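Local coordinates for protein DegT/DnrJ/EryC1/StrS aminotransferase (PDB 4QGR) that binds pyridoxal 5'-phosphate and probably acts as a transaminase of the DegT/DnrJ/EryC1/StrS family, at residues Glu53-Glu58 with Gln173-Lys178; Gly148-Tyr153 with Val182-Phe187; Thr67-Met72 with Val190-Phe195. All blocks are in the same frame, centred on the assembly; numbering follows the deposited sequence.

Contact 1: residues Glu53-Glu58 with Gln173-Lys178; sequences EYLGVE and QSIGGK. With PLP (pyridoxal-5'-phosphate), chain E.
Leu-55 and Gly-176 mark the nearest backbone approach, their CA atoms 8.1 Å apart, where the end of helix 42-55 faces a type II beta turn. The turn runs from Ser-174 to Gly-177, closed by Gly-177 N to Ser-174 O at 2.9 Å. Gly-176 fills its third position, where a phi of 108° would press any CB against the preceding carbonyl oxygen. Gly-56, also with positive phi, ends the helix as the C-prime residue of a Schellman motif.

Only side chains and a glycine CA bridge the gap. Tyr-54 has its CG anti to the backbone N (chi1 -179°), which swings the phenol out to the turn: the OH lies 3.7 Å from Gly-176 CA, which sits at the ring edge near its plane. The hydroxyl itself is hydrogen-bonded to Glu-261. Beside it, one methyl of the Leu-55 fork, CD1, meets the end methyl of Ile-175, CD1, at 4.3 Å, and both side chains also rest on Phe-211 of strand 208-212.

At the other end of the turn segment, the extended side chain of Gln-173 gives its NE2 to PLP O3 at 2.8 Å, a nearly straight bond (165°). OE1 takes Phe-147 N and NE2 also bonds Tyr-323 OH, which fixes the amide's rotation. A helix terminus thus packs on the loop whose Gln-173 binds O3 of the cofactor in this pyridoxal phosphate pocket.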
# COMPACT_ATOMS: atom_id res chain seq x y z
N GLU A 53 -6.32 -22.57 6.05
CA GLU A 53 -6.86 -23.94 5.99
C GLU A 53 -7.34 -24.31 4.63
O GLU A 53 -7.15 -25.42 4.19
CB GLU A 53 -7.98 -24.12 7.02
CG GLU A 53 -7.36 -23.99 8.40
CD GLU A 53 -8.01 -24.83 9.48
OE1 GLU A 53 -8.68 -25.85 9.14
OE2 GLU A 53 -7.82 -24.45 10.64
N TYR A 54 -7.92 -23.35 3.92
CA TYR A 54 -8.38 -23.55 2.55
C TYR A 54 -7.20 -23.92 1.64
O TYR A 54 -7.30 -24.83 0.80
CB TYR A 54 -9.08 -22.27 2.02
CG TYR A 54 -9.60 -22.43 0.62
CD1 TYR A 54 -10.69 -23.29 0.34
CD2 TYR A 54 -9.02 -21.77 -0.45
CE1 TYR A 54 -11.15 -23.46 -0.96
CE2 TYR A 54 -9.50 -21.92 -1.73
CZ TYR A 54 -10.54 -22.78 -1.98
OH TYR A 54 -11.00 -22.94 -3.26
N LEU A 55 -6.09 -23.21 1.81
CA LEU A 55 -4.95 -23.41 0.94
C LEU A 55 -3.99 -24.50 1.44
O LEU A 55 -3.04 -24.84 0.74
CB LEU A 55 -4.15 -22.11 0.82
CG LEU A 55 -4.85 -20.92 0.21
CD1 LEU A 55 -3.95 -19.68 0.23
CD2 LEU A 55 -5.32 -21.22 -1.19
N GLY A 56 -4.21 -24.96 2.66
CA GLY A 56 -3.26 -25.87 3.32
C GLY A 56 -1.89 -25.32 3.61
O GLY A 56 -0.89 -26.02 3.51
N VAL A 57 -1.81 -24.05 3.99
CA VAL A 57 -0.51 -23.46 4.34
C VAL A 57 -0.60 -23.02 5.78
O VAL A 57 -1.67 -22.60 6.25
CB VAL A 57 -0.13 -22.27 3.44
CG1 VAL A 57 -0.15 -22.66 1.97
CG2 VAL A 57 -1.06 -21.11 3.68
N GLU A 58 0.51 -23.11 6.49
CA GLU A 58 0.51 -22.88 7.94
C GLU A 58 0.39 -21.41 8.29
O GLU A 58 -0.16 -21.07 9.35
CB GLU A 58 1.80 -23.41 8.56
CG GLU A 58 1.97 -24.91 8.43
CD GLU A 58 3.23 -25.42 9.11
OE1 GLU A 58 3.57 -24.95 10.22
OE2 GLU A 58 3.89 -26.29 8.50
N GLN A 173 -3.41 -14.46 -9.52
CA GLN A 173 -4.56 -14.80 -10.34
C GLN A 173 -5.07 -16.18 -10.07
O GLN A 173 -5.97 -16.64 -10.79
CB GLN A 173 -4.20 -14.67 -11.82
CG GLN A 173 -3.94 -13.24 -12.26
CD GLN A 173 -3.52 -13.11 -13.72
OE1 GLN A 173 -3.92 -13.88 -14.60
NE2 GLN A 173 -2.73 -12.10 -13.99
N SER A 174 -4.52 -16.88 -9.08
CA SER A 174 -4.77 -18.33 -9.03
C SER A 174 -5.32 -18.86 -7.70
O SER A 174 -5.28 -20.05 -7.48
CB SER A 174 -3.50 -19.08 -9.35
OG SER A 174 -2.48 -18.74 -8.46
N ILE A 175 -5.85 -18.01 -6.83
CA ILE A 175 -6.48 -18.55 -5.59
C ILE A 175 -7.74 -19.36 -5.94
O ILE A 175 -8.63 -18.85 -6.63
CB ILE A 175 -6.69 -17.46 -4.51
CG1 ILE A 175 -5.35 -16.84 -4.11
CG2 ILE A 175 -7.40 -18.04 -3.28
CD1 ILE A 175 -4.32 -17.80 -3.60
N GLY A 176 -7.78 -20.63 -5.52
CA GLY A 176 -8.81 -21.56 -5.95
C GLY A 176 -8.29 -22.58 -6.90
O GLY A 176 -8.90 -23.65 -7.04
N GLY A 177 -7.16 -22.28 -7.56
CA GLY A 177 -6.52 -23.22 -8.45
C GLY A 177 -5.72 -24.26 -7.67
O GLY A 177 -5.35 -24.05 -6.51
N LYS A 178 -5.51 -25.40 -8.31
CA LYS A 178 -4.68 -26.43 -7.73
C LYS A 178 -4.07 -27.35 -8.76
O LYS A 178 -4.52 -27.43 -9.89
CB LYS A 178 -5.47 -27.22 -6.69
CG LYS A 178 -6.72 -27.85 -7.20
CD LYS A 178 -7.30 -28.77 -6.13
CE LYS A 178 -8.78 -28.54 -6.00
NZ LYS A 178 -9.45 -29.58 -5.14
N1 PLP E . 0.85 -10.23 -10.15
C2 PLP E . -0.03 -10.55 -11.12
C2A PLP E . 0.17 -11.75 -12.01
C3 PLP E . -1.27 -9.73 -11.25
O3 PLP E . -2.16 -10.07 -12.16
C4 PLP E . -1.40 -8.52 -10.40
C4A PLP E . -2.56 -7.60 -10.30
O4A PLP E . -3.71 -8.00 -10.36
C5 PLP E . -0.35 -8.28 -9.39
C6 PLP E . 0.73 -9.17 -9.33
C5A PLP E . -0.42 -7.09 -8.47
O4P PLP E . -1.51 -7.18 -7.54
P PLP E . -2.25 -5.85 -7.02
O1P PLP E . -3.09 -6.26 -5.81
O2P PLP E . -1.20 -4.81 -6.75
O3P PLP E . -3.15 -5.51 -8.22

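Contact 2: residues Gly148-Tyr153 with Val182-Phe187; sequences GLAASY and VMCGAF
Asp-145 OD1 is gripped twice from segment 148-153, by the hydroxyl of Tyr-153 and by Ala-151 N; the first holds the far end of the ring that meets Phe-187, the second the backbone before it. On the other side of the contact, the carboxylate of Glu-169 does similar work, with OE1 bonded to Phe-187 N and OE2 to Gly-185 N.

The two rings lie almost parallel, their planes at 11° and centroids 4.6 Å apart, but are slid so far that they barely overlap. What sits over the centre of the tyrosine ring is the methylene: Phe-187 CB is 3.6 Å from the Tyr-153 centroid, a CH-pi contact made from almost straight above the face. In return Tyr-153 CD2 reaches 3.4 Å from Phe-187 CG, over the rim of the phenylalanine. The opposite face of Phe-187 takes Val-182 CG1, so the ring is sandwiched between an aromatic and an aliphatic group.

Further along, Ala-150 turns its methyl to Cys-184, CB to SG 3.7 Å; two small side chains suit a place where the backbones come within 6.5 Å, Ala-150 CA to Cys-184 CA. Cys-184 and Gly-185 form the middle of a type II turn, with glycine in the position of positive phi. The result is an offset aromatic pair joining the start of helix 153-163 to the residue just after the turn that follows strand 182-183.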
# COMPACT_ATOMS: atom_id res chain seq x y z
N GLY A 148 -4.76 -18.06 -13.77
CA GLY A 148 -5.27 -19.05 -12.77
C GLY A 148 -4.68 -20.42 -12.84
O GLY A 148 -4.98 -21.27 -11.96
N LEU A 149 -3.81 -20.66 -13.82
CA LEU A 149 -3.25 -21.98 -14.08
C LEU A 149 -1.88 -22.11 -13.43
O LEU A 149 -1.01 -21.28 -13.69
CB LEU A 149 -3.09 -22.16 -15.59
CG LEU A 149 -2.54 -23.51 -16.10
CD1 LEU A 149 -3.50 -24.61 -15.73
CD2 LEU A 149 -2.30 -23.43 -17.61
N ALA A 150 -1.67 -23.16 -12.60
CA ALA A 150 -0.42 -23.28 -11.88
C ALA A 150 0.76 -23.50 -12.83
O ALA A 150 0.67 -24.26 -13.82
CB ALA A 150 -0.46 -24.43 -10.87
N ALA A 151 1.84 -22.80 -12.54
CA ALA A 151 3.11 -22.97 -13.26
C ALA A 151 3.74 -24.34 -12.94
O ALA A 151 3.26 -25.10 -12.07
CB ALA A 151 4.07 -21.84 -12.90
N SER A 152 4.86 -24.64 -13.60
CA SER A 152 5.44 -25.98 -13.51
C SER A 152 6.40 -26.10 -12.36
O SER A 152 7.61 -26.12 -12.58
CB SER A 152 6.11 -26.36 -14.81
OG SER A 152 5.11 -26.54 -15.79
N TYR A 153 5.88 -26.14 -11.13
CA TYR A 153 6.73 -25.95 -9.95
C TYR A 153 7.75 -27.07 -9.70
O TYR A 153 8.81 -26.78 -9.14
CB TYR A 153 5.87 -25.69 -8.67
CG TYR A 153 5.28 -24.31 -8.80
CD1 TYR A 153 6.08 -23.18 -8.59
CD2 TYR A 153 3.96 -24.13 -9.17
CE1 TYR A 153 5.58 -21.90 -8.74
CE2 TYR A 153 3.45 -22.83 -9.34
CZ TYR A 153 4.28 -21.73 -9.14
OH TYR A 153 3.85 -20.41 -9.34
N VAL A 182 -2.20 -29.82 -4.56
CA VAL A 182 -1.57 -28.77 -3.83
C VAL A 182 -2.23 -27.49 -4.33
O VAL A 182 -2.40 -27.31 -5.52
CB VAL A 182 -0.06 -28.75 -4.08
CG1 VAL A 182 0.55 -27.55 -3.38
CG2 VAL A 182 0.55 -30.05 -3.53
N MET A 183 -2.71 -26.67 -3.40
CA MET A 183 -3.40 -25.43 -3.79
C MET A 183 -2.40 -24.36 -4.24
O MET A 183 -1.39 -24.11 -3.58
CB MET A 183 -4.17 -24.88 -2.58
CG MET A 183 -5.25 -25.81 -2.04
SD MET A 183 -6.62 -26.14 -3.18
CE MET A 183 -7.58 -24.66 -2.96
N CYS A 184 -2.76 -23.62 -5.29
CA CYS A 184 -2.02 -22.44 -5.65
C CYS A 184 -1.97 -21.51 -4.46
O CYS A 184 -2.96 -21.28 -3.77
CB CYS A 184 -2.65 -21.74 -6.84
SG CYS A 184 -2.50 -22.67 -8.39
N GLY A 185 -0.80 -20.96 -4.24
CA GLY A 185 -0.48 -20.28 -2.99
C GLY A 185 0.51 -21.02 -2.12
O GLY A 185 1.28 -20.38 -1.34
N ALA A 186 0.56 -22.33 -2.28
CA ALA A 186 1.32 -23.19 -1.43
C ALA A 186 2.62 -23.74 -2.09
O ALA A 186 3.28 -24.61 -1.53
CB ALA A 186 0.42 -24.36 -0.97
N PHE A 187 2.96 -23.23 -3.29
CA PHE A 187 4.19 -23.55 -3.99
C PHE A 187 5.33 -22.57 -3.63
O PHE A 187 5.12 -21.50 -3.05
CB PHE A 187 3.94 -23.58 -5.50
CG PHE A 187 2.95 -24.64 -5.94
CD1 PHE A 187 3.35 -25.97 -6.06
CD2 PHE A 187 1.63 -24.32 -6.25
CE1 PHE A 187 2.45 -26.94 -6.51
CE2 PHE A 187 0.72 -25.28 -6.68
CZ PHE A 187 1.14 -26.61 -6.80

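Contact 3: residues Thr67-Met72 with Val190-Phe195; sequences TDALQM and VGATSF. With PLP (pyridoxal-5'-phosphate), chain E.
Leu-70 lays its CD2 branch over the methyl of Ala-192, 3.6 Å from that CB, while its other branch turns to the cofactor, CD1 lying 4.0 Å from PLP C6. Ala-69 meets the same methyl from helix 68-76, CB to CB at 3.9 Å, and the CA atoms of Ala-69 and Ala-192 are only 5.3 Å apart. Two alanines allow this: the helix and strand 190-194 run nearly antiparallel (157°) with segment axes 7.4 Å apart. Ala-69 O is buried here with no polar partner in the model, facing Ala-192 CB instead.

Beyond this apolar seam both segments reach the phosphate. Thr-67 OG1 donates to PLP O2P at 2.7 Å, backed by a weak bond from Thr-67 N. Ser-194 carries its OG anti to the backbone N (chi1 174°) and donates to PLP O1P at 2.6 Å; the OG is also engaged with Tyr-196 N, which helps fix its rotation. Gly-66 N, Lys-199 NZ and, from the second subunit, Asn-242 ND2 also hydrogen-bond the cofactor.

Two small hydroxyl residues suit an anion, and the N-terminal end of helix 68-76 nearby probably adds favourable electrostatics. The phosphate is thus bound by hydroxyls from two elements whose mutual position depends on close apolar packing.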
# COMPACT_ATOMS: atom_id res chain seq x y z
N THR A 67 1.15 -6.42 -5.08
CA THR A 67 2.46 -5.92 -5.51
C THR A 67 3.37 -5.92 -4.28
O THR A 67 4.48 -6.52 -4.28
CB THR A 67 2.33 -4.50 -6.11
OG1 THR A 67 1.45 -4.54 -7.24
CG2 THR A 67 3.70 -3.99 -6.52
N ASP A 68 2.88 -5.31 -3.20
CA ASP A 68 3.54 -5.41 -1.90
C ASP A 68 3.89 -6.86 -1.54
O ASP A 68 4.95 -7.13 -0.92
CB ASP A 68 2.66 -4.85 -0.76
CG ASP A 68 2.39 -3.33 -0.82
OD1 ASP A 68 2.72 -2.59 -1.81
OD2 ASP A 68 1.72 -2.87 0.13
N ALA A 69 2.97 -7.77 -1.83
CA ALA A 69 3.09 -9.17 -1.50
C ALA A 69 4.25 -9.86 -2.16
O ALA A 69 4.79 -10.81 -1.59
CB ALA A 69 1.81 -9.92 -1.80
N LEU A 70 4.66 -9.36 -3.31
CA LEU A 70 5.86 -9.84 -4.02
C LEU A 70 7.13 -9.13 -3.55
O LEU A 70 8.20 -9.74 -3.49
CB LEU A 70 5.69 -9.62 -5.53
CG LEU A 70 4.52 -10.36 -6.20
CD1 LEU A 70 4.22 -9.80 -7.57
CD2 LEU A 70 4.92 -11.83 -6.35
N GLN A 71 7.01 -7.83 -3.24
CA GLN A 71 8.14 -7.05 -2.78
C GLN A 71 8.65 -7.54 -1.43
O GLN A 71 9.85 -7.66 -1.22
CB GLN A 71 7.74 -5.58 -2.66
CG GLN A 71 8.83 -4.63 -2.14
CD GLN A 71 8.31 -3.19 -2.06
OE1 GLN A 71 7.22 -2.90 -2.55
NE2 GLN A 71 9.01 -2.33 -1.34
N MET A 72 7.75 -7.75 -0.48
CA MET A 72 8.23 -8.03 0.87
C MET A 72 9.12 -9.27 1.01
O MET A 72 10.13 -9.24 1.73
CB MET A 72 7.07 -8.02 1.87
CG MET A 72 6.50 -6.62 2.05
SD MET A 72 5.29 -6.58 3.40
CE MET A 72 3.76 -7.07 2.62
N VAL A 190 7.46 -19.21 -0.71
CA VAL A 190 6.45 -18.27 -0.29
C VAL A 190 5.56 -18.00 -1.51
O VAL A 190 6.03 -17.96 -2.66
CB VAL A 190 7.11 -16.96 0.24
CG1 VAL A 190 7.87 -16.26 -0.86
CG2 VAL A 190 6.15 -16.01 0.91
N GLY A 191 4.27 -17.82 -1.23
CA GLY A 191 3.30 -17.46 -2.24
C GLY A 191 2.80 -16.06 -1.98
O GLY A 191 2.80 -15.59 -0.85
N ALA A 192 2.34 -15.43 -3.06
CA ALA A 192 1.81 -14.09 -3.03
C ALA A 192 0.48 -14.02 -3.79
O ALA A 192 0.35 -14.63 -4.85
CB ALA A 192 2.79 -13.13 -3.70
N THR A 193 -0.47 -13.23 -3.30
CA THR A 193 -1.66 -12.96 -4.08
C THR A 193 -2.21 -11.54 -3.88
O THR A 193 -1.75 -10.77 -3.02
CB THR A 193 -2.79 -14.00 -3.82
OG1 THR A 193 -3.78 -13.96 -4.86
CG2 THR A 193 -3.47 -13.72 -2.51
N SER A 194 -3.18 -11.25 -4.74
CA SER A 194 -3.89 -10.01 -4.82
C SER A 194 -5.35 -10.27 -4.54
O SER A 194 -5.88 -11.26 -5.04
CB SER A 194 -3.79 -9.47 -6.26
OG SER A 194 -4.63 -8.32 -6.36
N PHE A 195 -6.01 -9.29 -3.88
CA PHE A 195 -7.44 -9.29 -3.66
C PHE A 195 -8.04 -8.11 -4.38
O PHE A 195 -9.11 -7.60 -4.05
CB PHE A 195 -7.76 -9.29 -2.16
CG PHE A 195 -7.21 -10.47 -1.40
CD1 PHE A 195 -7.38 -11.77 -1.86
CD2 PHE A 195 -6.50 -10.30 -0.24
CE1 PHE A 195 -6.85 -12.85 -1.18
CE2 PHE A 195 -5.98 -11.38 0.46
CZ PHE A 195 -6.15 -12.65 0.01
N1 PLP E . 0.85 -10.23 -10.15
C2 PLP E . -0.03 -10.55 -11.12
C2A PLP E . 0.17 -11.75 -12.01
C3 PLP E . -1.27 -9.73 -11.25
O3 PLP E . -2.16 -10.07 -12.16
C4 PLP E . -1.40 -8.52 -10.40
C4A PLP E . -2.56 -7.60 -10.30
O4A PLP E . -3.71 -8.00 -10.36
C5 PLP E . -0.35 -8.28 -9.39
C6 PLP E . 0.73 -9.17 -9.33
C5A PLP E . -0.42 -7.09 -8.47
O4P PLP E . -1.51 -7.18 -7.54
P PLP E . -2.25 -5.85 -7.02
O1P PLP E . -3.09 -6.26 -5.81
O2P PLP E . -1.20 -4.81 -6.75
O3P PLP E . -3.15 -5.51 -8.22

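How the contacts relate
From the N terminus, contact 1 closes the first long loop, from the end of helix 42-55 to the turn after strand 166-170. Contact 3 starts within that span at helix 68-76 and ends beyond it at strand 190-194 of the large mixed sheet, so the two cross. Contact 2 joins the loop leading into helix 153-163 to the turn running off strand 182-183 of the small sheet: it crosses contact 1 and lies wholly inside the span of contact 3. Contacts 1 and 2 touch directly, most clearly through Gly-177 O and Cys-184 N, 2.9 Å apart and probably hydrogen-bonded, whereas contacts 1 and 3 meet at Ile-175 and Thr-193 and share the cofactor.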